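Local coordinates for protein malonyl CoA reductase (malonate semialdehyde-forming) (Sulfolobus tokodaii, PDB 2EP5) that probably reduces malonyl-CoA to malonate semialdehyde with NADPH, as a member of the aspartate-semialdehyde dehydrogenase family, at residues L82-N87 against V105-P110; V146-C151 against G335-T340; K266-L271 against Q283-R288. All coordinates share one frame; numbering follows the deposited sequence.

Interaction 1 (L82-N87 against V105-P110)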
loop_
_atom_site.group_PDB
_atom_site.type_symbol
_atom_site.label_atom_id
_atom_site.label_comp_id
_atom_site.label_asym_id
_atom_site.label_seq_id
_atom_site.Cartn_x
_atom_site.Cartn_y
_atom_site.Cartn_z
ATOM N N LEU A 82 -27.107 13.579 -19.540
ATOM C CA LEU A 82 -26.667 12.709 -18.457
ATOM C C LEU A 82 -25.763 13.567 -17.583
ATOM O O LEU A 82 -25.068 14.447 -18.084
ATOM C CB LEU A 82 -25.891 11.511 -19.005
ATOM C CG LEU A 82 -26.528 10.730 -20.155
ATOM C CD1 LEU A 82 -25.755 9.441 -20.328
ATOM C CD2 LEU A 82 -27.991 10.426 -19.878
ATOM N N SER A 83 -25.764 13.314 -16.281
ATOM C CA SER A 83 -24.964 14.120 -15.373
ATOM C C SER A 83 -24.161 13.341 -14.344
ATOM O O SER A 83 -24.672 12.430 -13.683
ATOM C CB SER A 83 -25.867 15.120 -14.644
ATOM O OG SER A 83 -25.108 15.973 -13.803
ATOM N N ALA A 84 -22.894 13.724 -14.218
ATOM C CA ALA A 84 -21.983 13.120 -13.259
ATOM C C ALA A 84 -21.343 14.269 -12.493
ATOM O O ALA A 84 -20.255 14.135 -11.944
ATOM C CB ALA A 84 -20.919 12.309 -13.977
ATOM N N LEU A 85 -22.033 15.406 -12.476
ATOM C CA LEU A 85 -21.556 16.597 -11.779
ATOM C C LEU A 85 -21.324 16.362 -10.289
ATOM O O LEU A 85 -21.960 15.501 -9.670
ATOM C CB LEU A 85 -22.571 17.727 -11.925
ATOM C CG LEU A 85 -22.800 18.326 -13.307
ATOM C CD1 LEU A 85 -24.142 19.075 -13.313
ATOM C CD2 LEU A 85 -21.637 19.252 -13.671
ATOM N N PRO A 86 -20.389 17.113 -9.693
ATOM C CA PRO A 86 -20.194 16.883 -8.259
ATOM C C PRO A 86 -21.447 17.350 -7.498
ATOM O O PRO A 86 -22.150 18.272 -7.929
ATOM C CB PRO A 86 -18.932 17.697 -7.933
ATOM C CG PRO A 86 -18.830 18.708 -9.050
ATOM C CD PRO A 86 -19.309 17.943 -10.261
ATOM N N ASN A 87 -21.722 16.689 -6.381
ATOM C CA ASN A 87 -22.885 16.983 -5.555
ATOM C C ASN A 87 -23.093 18.462 -5.220
ATOM O O ASN A 87 -24.224 18.948 -5.239
ATOM C CB ASN A 87 -22.814 16.155 -4.258
ATOM C CG ASN A 87 -22.981 14.658 -4.503
ATOM O OD1 ASN A 87 -22.615 13.825 -3.661
ATOM N ND2 ASN A 87 -23.550 14.311 -5.651
ATOM N N VAL A 105 -30.845 12.939 -16.534
ATOM C CA VAL A 105 -30.646 11.705 -15.765
ATOM C C VAL A 105 -29.301 11.923 -15.069
ATOM O O VAL A 105 -28.248 11.983 -15.717
ATOM C CB VAL A 105 -30.556 10.457 -16.669
ATOM C CG1 VAL A 105 -30.415 9.205 -15.808
ATOM C CG2 VAL A 105 -31.793 10.350 -17.539
ATOM N N SER A 106 -29.343 12.042 -13.746
ATOM C CA SER A 106 -28.146 12.340 -12.974
ATOM C C SER A 106 -27.837 11.423 -11.801
ATOM O O SER A 106 -28.751 10.909 -11.143
ATOM C CB SER A 106 -28.255 13.783 -12.468
ATOM O OG SER A 106 -27.394 14.012 -11.374
ATOM N N ASN A 107 -26.545 11.211 -11.535
ATOM C CA ASN A 107 -26.168 10.383 -10.399
ATOM C C ASN A 107 -25.642 11.226 -9.239
ATOM O O ASN A 107 -25.088 10.701 -8.280
ATOM C CB ASN A 107 -25.174 9.260 -10.795
ATOM C CG ASN A 107 -23.942 9.758 -11.562
ATOM O OD1 ASN A 107 -23.560 9.164 -12.577
ATOM N ND2 ASN A 107 -23.308 10.817 -11.075
ATOM N N ALA A 108 -25.832 12.540 -9.327
ATOM C CA ALA A 108 -25.418 13.453 -8.258
ATOM C C ALA A 108 -26.531 13.456 -7.209
ATOM O O ALA A 108 -27.701 13.298 -7.542
ATOM C CB ALA A 108 -25.209 14.855 -8.804
ATOM N N SER A 109 -26.160 13.659 -5.950
ATOM C CA SER A 109 -27.105 13.636 -4.825
ATOM C C SER A 109 -28.325 14.580 -4.769
ATOM O O SER A 109 -29.393 14.175 -4.306
ATOM C CB SER A 109 -26.320 13.769 -3.523
ATOM O OG SER A 109 -25.629 14.996 -3.495
ATOM N N PRO A 110 -28.192 15.841 -5.214
ATOM C CA PRO A 110 -29.358 16.737 -5.151
ATOM C C PRO A 110 -30.644 16.167 -5.771
ATOM O O PRO A 110 -30.617 15.597 -6.863
ATOM C CB PRO A 110 -28.867 17.987 -5.877
ATOM C CG PRO A 110 -27.399 18.005 -5.531
ATOM C CD PRO A 110 -27.014 16.553 -5.738
#

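Interaction 2 (V146-C151 against G335-T340)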
loop_
_atom_site.group_PDB
_atom_site.type_symbol
_atom_site.label_atom_id
_atom_site.label_comp_id
_atom_site.label_asym_id
_atom_site.label_seq_id
_atom_site.Cartn_x
_atom_site.Cartn_y
_atom_site.Cartn_z
ATOM N N VAL A 146 -34.539 12.616 -13.466
ATOM C CA VAL A 146 -34.454 11.264 -12.918
ATOM C C VAL A 146 -33.137 11.176 -12.152
ATOM O O VAL A 146 -32.128 11.754 -12.558
ATOM C CB VAL A 146 -34.474 10.184 -14.035
ATOM C CG1 VAL A 146 -34.361 8.791 -13.418
ATOM C CG2 VAL A 146 -35.769 10.294 -14.851
ATOM N N LYS A 147 -33.139 10.465 -11.037
ATOM C CA LYS A 147 -31.927 10.359 -10.253
ATOM C C LYS A 147 -31.473 8.934 -10.016
ATOM O O LYS A 147 -32.251 7.988 -10.112
ATOM C CB LYS A 147 -32.121 11.075 -8.916
ATOM C CG LYS A 147 -32.026 12.593 -9.013
ATOM C CD LYS A 147 -30.577 13.030 -9.227
ATOM C CE LYS A 147 -30.470 14.517 -9.496
ATOM N NZ LYS A 147 -29.077 15.010 -9.330
ATOM N N ASN A 148 -30.186 8.793 -9.733
ATOM C CA ASN A 148 -29.584 7.502 -9.437
ATOM C C ASN A 148 -29.047 7.648 -8.021
ATOM O O ASN A 148 -28.607 8.727 -7.622
ATOM C CB ASN A 148 -28.459 7.195 -10.425
ATOM C CG ASN A 148 -28.981 6.904 -11.812
ATOM O OD1 ASN A 148 -28.654 7.595 -12.777
ATOM N ND2 ASN A 148 -29.810 5.875 -11.920
ATOM N N PRO A 149 -29.071 6.565 -7.242
ATOM C CA PRO A 149 -28.585 6.632 -5.864
ATOM C C PRO A 149 -27.083 6.627 -5.620
ATOM O O PRO A 149 -26.274 6.416 -6.525
ATOM C CB PRO A 149 -29.261 5.427 -5.215
ATOM C CG PRO A 149 -29.225 4.416 -6.326
ATOM C CD PRO A 149 -29.646 5.239 -7.537
ATOM N N ASN A 150 -26.738 6.878 -4.363
ATOM C CA ASN A 150 -25.366 6.855 -3.885
ATOM C C ASN A 150 -24.816 5.474 -4.270
ATOM O O ASN A 150 -25.516 4.462 -4.140
ATOM C CB ASN A 150 -25.378 7.067 -2.361
ATOM C CG ASN A 150 -24.136 6.540 -1.673
ATOM O OD1 ASN A 150 -24.083 5.374 -1.271
ATOM N ND2 ASN A 150 -23.129 7.395 -1.531
ATOM N N CYS A 151 -23.579 5.438 -4.759
ATOM C CA CYS A 151 -22.963 4.183 -5.193
ATOM C C CYS A 151 -23.087 3.042 -4.186
ATOM O O CYS A 151 -23.443 1.919 -4.552
ATOM C CB CYS A 151 -21.487 4.414 -5.567
ATOM S SG CYS A 151 -20.515 5.380 -4.390
ATOM N N GLY A 335 -22.502 2.935 -14.980
ATOM C CA GLY A 335 -23.355 1.913 -15.545
ATOM C C GLY A 335 -24.835 2.010 -15.229
ATOM O O GLY A 335 -25.659 1.708 -16.093
ATOM N N ILE A 336 -25.203 2.418 -14.014
ATOM C CA ILE A 336 -26.633 2.495 -13.708
ATOM C C ILE A 336 -27.318 3.691 -14.359
ATOM O O ILE A 336 -28.504 3.634 -14.649
ATOM C CB ILE A 336 -26.926 2.523 -12.186
ATOM C CG1 ILE A 336 -26.058 3.560 -11.494
ATOM C CG2 ILE A 336 -26.731 1.152 -11.604
ATOM C CD1 ILE A 336 -26.481 3.822 -10.086
ATOM N N THR A 337 -26.574 4.765 -14.587
ATOM C CA THR A 337 -27.142 5.941 -15.230
ATOM C C THR A 337 -27.449 5.585 -16.683
ATOM O O THR A 337 -28.529 5.870 -17.200
ATOM C CB THR A 337 -26.160 7.120 -15.212
ATOM O OG1 THR A 337 -25.916 7.512 -13.861
ATOM C CG2 THR A 337 -26.732 8.309 -15.987
ATOM N N ILE A 338 -26.484 4.951 -17.333
ATOM C CA ILE A 338 -26.631 4.553 -18.724
ATOM C C ILE A 338 -27.720 3.487 -18.831
ATOM O O ILE A 338 -28.522 3.494 -19.770
ATOM C CB ILE A 338 -25.273 4.023 -19.273
ATOM C CG1 ILE A 338 -24.281 5.188 -19.380
ATOM C CG2 ILE A 338 -25.463 3.342 -20.621
ATOM C CD1 ILE A 338 -22.848 4.764 -19.676
ATOM N N LEU A 339 -27.757 2.581 -17.858
ATOM C CA LEU A 339 -28.754 1.514 -17.855
ATOM C C LEU A 339 -30.136 2.124 -17.629
ATOM O O LEU A 339 -31.144 1.631 -18.144
ATOM C CB LEU A 339 -28.462 0.497 -16.741
ATOM C CG LEU A 339 -28.755 -0.984 -17.017
ATOM C CD1 LEU A 339 -29.225 -1.643 -15.734
ATOM C CD2 LEU A 339 -29.806 -1.157 -18.088
ATOM N N THR A 340 -30.183 3.200 -16.847
ATOM C CA THR A 340 -31.446 3.865 -16.570
ATOM C C THR A 340 -31.991 4.454 -17.857
ATOM O O THR A 340 -33.188 4.365 -18.123
ATOM C CB THR A 340 -31.280 4.973 -15.505
ATOM O OG1 THR A 340 -30.848 4.384 -14.271
ATOM C CG2 THR A 340 -32.607 5.696 -15.271
#

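Interaction 3 (K266-L271 against Q283-R288)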
loop_
_atom_site.group_PDB
_atom_site.type_symbol
_atom_site.label_atom_id
_atom_site.label_comp_id
_atom_site.label_asym_id
_atom_site.label_seq_id
_atom_site.Cartn_x
_atom_site.Cartn_y
_atom_site.Cartn_z
ATOM N N LYS A 266 -29.235 -15.759 -6.715
ATOM C CA LYS A 266 -28.557 -16.181 -7.937
ATOM C C LYS A 266 -29.491 -16.189 -9.141
ATOM O O LYS A 266 -29.052 -16.055 -10.280
ATOM C CB LYS A 266 -27.938 -17.576 -7.753
ATOM C CG LYS A 266 -28.943 -18.702 -7.615
ATOM C CD LYS A 266 -28.269 -20.039 -7.329
ATOM C CE LYS A 266 -27.510 -20.587 -8.538
ATOM N NZ LYS A 266 -26.315 -19.779 -8.918
ATOM N N ASN A 267 -30.783 -16.343 -8.882
ATOM C CA ASN A 267 -31.779 -16.364 -9.943
ATOM C C ASN A 267 -32.456 -15.015 -10.131
ATOM O O ASN A 267 -33.376 -14.896 -10.939
ATOM C CB ASN A 267 -32.855 -17.408 -9.639
ATOM C CG ASN A 267 -32.380 -18.824 -9.874
ATOM O OD1 ASN A 267 -33.036 -19.776 -9.455
ATOM N ND2 ASN A 267 -31.241 -18.975 -10.555
ATOM N N PHE A 268 -32.016 -14.001 -9.395
ATOM C CA PHE A 268 -32.638 -12.689 -9.523
ATOM C C PHE A 268 -32.403 -12.036 -10.875
ATOM O O PHE A 268 -31.265 -11.740 -11.244
ATOM C CB PHE A 268 -32.149 -11.733 -8.437
ATOM C CG PHE A 268 -32.817 -10.381 -8.482
ATOM C CD1 PHE A 268 -34.192 -10.260 -8.270
ATOM C CD2 PHE A 268 -32.075 -9.227 -8.743
ATOM C CE1 PHE A 268 -34.819 -9.008 -8.315
ATOM C CE2 PHE A 268 -32.689 -7.974 -8.792
ATOM C CZ PHE A 268 -34.064 -7.863 -8.578
ATOM N N LYS A 269 -33.494 -11.820 -11.603
ATOM C CA LYS A 269 -33.463 -11.163 -12.905
ATOM C C LYS A 269 -34.627 -10.187 -12.932
ATOM O O LYS A 269 -35.625 -10.383 -12.242
ATOM C CB LYS A 269 -33.617 -12.167 -14.050
ATOM C CG LYS A 269 -32.401 -13.038 -14.297
ATOM C CD LYS A 269 -32.527 -13.757 -15.630
ATOM C CE LYS A 269 -31.559 -14.920 -15.730
ATOM N NZ LYS A 269 -31.931 -16.001 -14.767
ATOM N N SER A 270 -34.504 -9.133 -13.726
ATOM C CA SER A 270 -35.561 -8.142 -13.806
ATOM C C SER A 270 -35.764 -7.723 -15.260
ATOM O O SER A 270 -35.281 -8.393 -16.174
ATOM C CB SER A 270 -35.196 -6.937 -12.934
ATOM O OG SER A 270 -36.279 -6.037 -12.817
ATOM N N LEU A 271 -36.473 -6.616 -15.465
ATOM C CA LEU A 271 -36.760 -6.104 -16.802
ATOM C C LEU A 271 -35.511 -5.881 -17.652
ATOM O O LEU A 271 -35.497 -6.216 -18.839
ATOM C CB LEU A 271 -37.567 -4.806 -16.701
ATOM C CG LEU A 271 -37.977 -4.114 -18.006
ATOM C CD1 LEU A 271 -39.280 -3.353 -17.794
ATOM C CD2 LEU A 271 -36.871 -3.178 -18.470
ATOM N N GLN A 283 -26.559 -11.741 -15.044
ATOM C CA GLN A 283 -26.926 -12.103 -13.673
ATOM C C GLN A 283 -26.473 -10.957 -12.769
ATOM O O GLN A 283 -25.317 -10.910 -12.350
ATOM C CB GLN A 283 -26.240 -13.410 -13.253
ATOM C CG GLN A 283 -26.906 -14.067 -12.049
ATOM C CD GLN A 283 -26.193 -15.324 -11.562
ATOM O OE1 GLN A 283 -25.877 -16.224 -12.348
ATOM N NE2 GLN A 283 -25.951 -15.397 -10.255
ATOM N N PRO A 284 -27.384 -10.022 -12.448
ATOM C CA PRO A 284 -27.066 -8.867 -11.598
ATOM C C PRO A 284 -26.493 -9.208 -10.230
ATOM O O PRO A 284 -25.814 -8.390 -9.615
ATOM C CB PRO A 284 -28.394 -8.122 -11.518
ATOM C CG PRO A 284 -29.395 -9.225 -11.623
ATOM C CD PRO A 284 -28.829 -10.084 -12.721
ATOM N N ILE A 285 -26.768 -10.416 -9.758
ATOM C CA ILE A 285 -26.260 -10.853 -8.471
ATOM C C ILE A 285 -25.570 -12.202 -8.617
ATOM O O ILE A 285 -26.158 -13.159 -9.116
ATOM C CB ILE A 285 -27.390 -10.996 -7.431
ATOM C CG1 ILE A 285 -28.130 -9.660 -7.267
ATOM C CG2 ILE A 285 -26.803 -11.457 -6.100
ATOM C CD1 ILE A 285 -29.407 -9.744 -6.415
ATOM N N ILE A 286 -24.314 -12.266 -8.197
ATOM C CA ILE A 286 -23.546 -13.503 -8.259
ATOM C C ILE A 286 -23.330 -14.005 -6.835
ATOM O O ILE A 286 -22.943 -13.233 -5.950
ATOM C CB ILE A 286 -22.157 -13.279 -8.892
ATOM C CG1 ILE A 286 -22.305 -12.858 -10.352
ATOM C CG2 ILE A 286 -21.316 -14.546 -8.776
ATOM C CD1 ILE A 286 -20.992 -12.419 -10.997
ATOM N N VAL A 287 -23.584 -15.290 -6.610
ATOM C CA VAL A 287 -23.382 -15.872 -5.285
ATOM C C VAL A 287 -22.144 -16.769 -5.300
ATOM O O VAL A 287 -21.982 -17.627 -6.172
ATOM C CB VAL A 287 -24.615 -16.689 -4.833
ATOM C CG1 VAL A 287 -24.337 -17.353 -3.498
ATOM C CG2 VAL A 287 -25.832 -15.774 -4.708
ATOM N N ARG A 288 -21.261 -16.550 -4.335
ATOM C CA ARG A 288 -20.039 -17.329 -4.221
ATOM C C ARG A 288 -20.132 -18.306 -3.053
ATOM O O ARG A 288 -20.542 -17.928 -1.959
ATOM C CB ARG A 288 -18.854 -16.385 -4.029
ATOM C CG ARG A 288 -18.379 -15.774 -5.323
ATOM C CD ARG A 288 -17.594 -16.807 -6.086
ATOM N NE ARG A 288 -17.810 -16.763 -7.522
ATOM C CZ ARG A 288 -17.278 -17.642 -8.364
ATOM N NH1 ARG A 288 -16.508 -18.617 -7.893
ATOM N NH2 ARG A 288 -17.516 -17.549 -9.669
#

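Interaction 1 (L82-N87 against V105-P110)
Leu82 and Ser83 run parallel to Val105 and Ser106 as neighbouring strands, and two backbone bonds join them before the chains part into loops. Ser83 N gives to Val105 O at 2.9 Å, and Asn107 N gives to Ser83 O at 3.1 Å. The second bond is the straighter, 167° at the hydrogen.

On one face of the sheet Leu82 and Val105 lie side by side and point the same way. Leu82 CD2 comes to 4.1 Å from Val105 CB. Helix 334-347 packs over both.

The other face carries Ser83 and Ser106, with Ser83 CB 3.5 Å from Ser106 CB. Both hydroxyls are anti to their own backbone N (chi1 -177° and 160°). This turns them the same way, and each is hydrogen-bonded to Glu94 OE2. Ser106 OG is also the acceptor for Ala108 N at 3.0 Å, an ST turn that bends the chain just after the strand.

The amide of Asn107 comes close to Ala84, Asn107 ND2 lying 3.4 Å from Ala84 CA. Its OD1 also pairs with Thr337 OG1 of helix 334-347. Further on, the methyl of Ala108 meets the backbone of the other loop, CB lying 3.4 Å from Leu85 O. Pro110 CG sits 3.3 Å from Asn87 O.

The two strands and helix 87-99 between them form a beta-alpha-beta unit of the Rossmann-type NAD(P)-binding domain.

Interaction 2 (V146-C151 against G335-T340)
Asn148 presents both ends of its side-chain amide to helix 334-347. Asn148 ND2 donates to Thr340 OG1 at 3.0 Å, with the hydroxyl oxygen close to the amide plane and an angle of 156° at the hydrogen. The same ND2 also bonds to Ile120 O, so both the helix and a neighbouring loop grip this buried amide. Asn148 OD1 lies 2.9 Å from Thr337 OG1. That hydroxyl also lies near Ala333 O and Asn107 OD1. The two threonines are three residues apart in the helix and offer their hydroxyls to one amide. The Asn148 side chain crosses that of Thr337 at about a right angle and runs antiparallel alongside that of Thr340.

Apolar contacts flank the amide. Asn148 CB rests 3.9 Å from Ile336 CD1, and the same methyl is 4.3 Å from Pro149 CD. On the strand side, Val146 CG1 meets Thr340 CG2 at 4.0 Å. Thr340 OG1 lies anti to its carbonyl carbon (chi1 -62°), which places it beside Ile336 O one helical turn back. It gives its proton to that carbonyl in a very short bond.

The contact joins the end of strand 144-147, outermost in this chain's parallel, Rossmann-type sheet, to a helix near the C-terminus of the chain. This buried junction leads directly to Cys151, the predicted acyl-thioester nucleophile at the start of helix 151-160.

Further out, Asn150 is the N-cap of helix 151-160, its OD1 accepting from Ala153 N. Its ND2 bonds to Glu204, and its backbone N to Glu211.

Interaction 3 (K266-L271 against Q283-R288)
Phe268 overlaps Ile285 and Pro284 through its CD2 corner. Phe268 CD2 is 3.6 Å from Ile285 CD1 and 3.9 Å from Pro284 CG, both approaching obliquely. The ring is swung anti to its backbone N (chi1 -177°), and its side chain crosses that of Pro284 at about a right angle. The proline also reaches the backbone, Pro284 CG lying 3.2 Å from Phe268 O.

Gln283 extends beside the end of helix 258-266. Its NE2 donates to Ile285 O in the carbonyl plane, at a very short 2.5 Å whose exact length is doubtful. This bond probably helps keep the amide beside Lys266. Gln283 NE2 is also 3.2 Å from Lys266 O, but at a poor angle for a hydrogen bond. Cutting Gln283 back to an alanine is likely to leave Ile285 O without this donor and open a gap beside the Lys266 backbone. Val287 adds a looser touch, CG2 being 4.1 Å from Lys266 CB.

The contact belongs to the dimerisation domain. Strand 285-287 is an outermost strand of the mixed sheet within this chain and pairs with strand 308-316. Segment 266-271 runs between helices 258-266 and 271-274, and helix 122-125 touches both Phe268 and Pro284.

Interactions 1 and 2 adjoin, their centres about 9 Å apart, because strands 103-106 and 144-147 are neighbours in the parallel sheet. Lys147 bridges them: its NZ lies 2.8 Å from both Ser106 OG and Ala108 O, probable hydrogen bonds, and it forms a salt bridge with Glu94. Val105 CG1 packs on Thr337 CG2 at 3.8 Å. Interaction 2 holds the predicted nucleophile Cys151, and the Asn107 side chain of interaction 1 is about 8 Å from that of Cys151. The Ile336 side chain is about 11 Å from that of His244, the predicted proton acceptor. Interaction 3 stands apart, its centre about 18 Å from that of interaction 2 and about 27 Å from that of interaction 1.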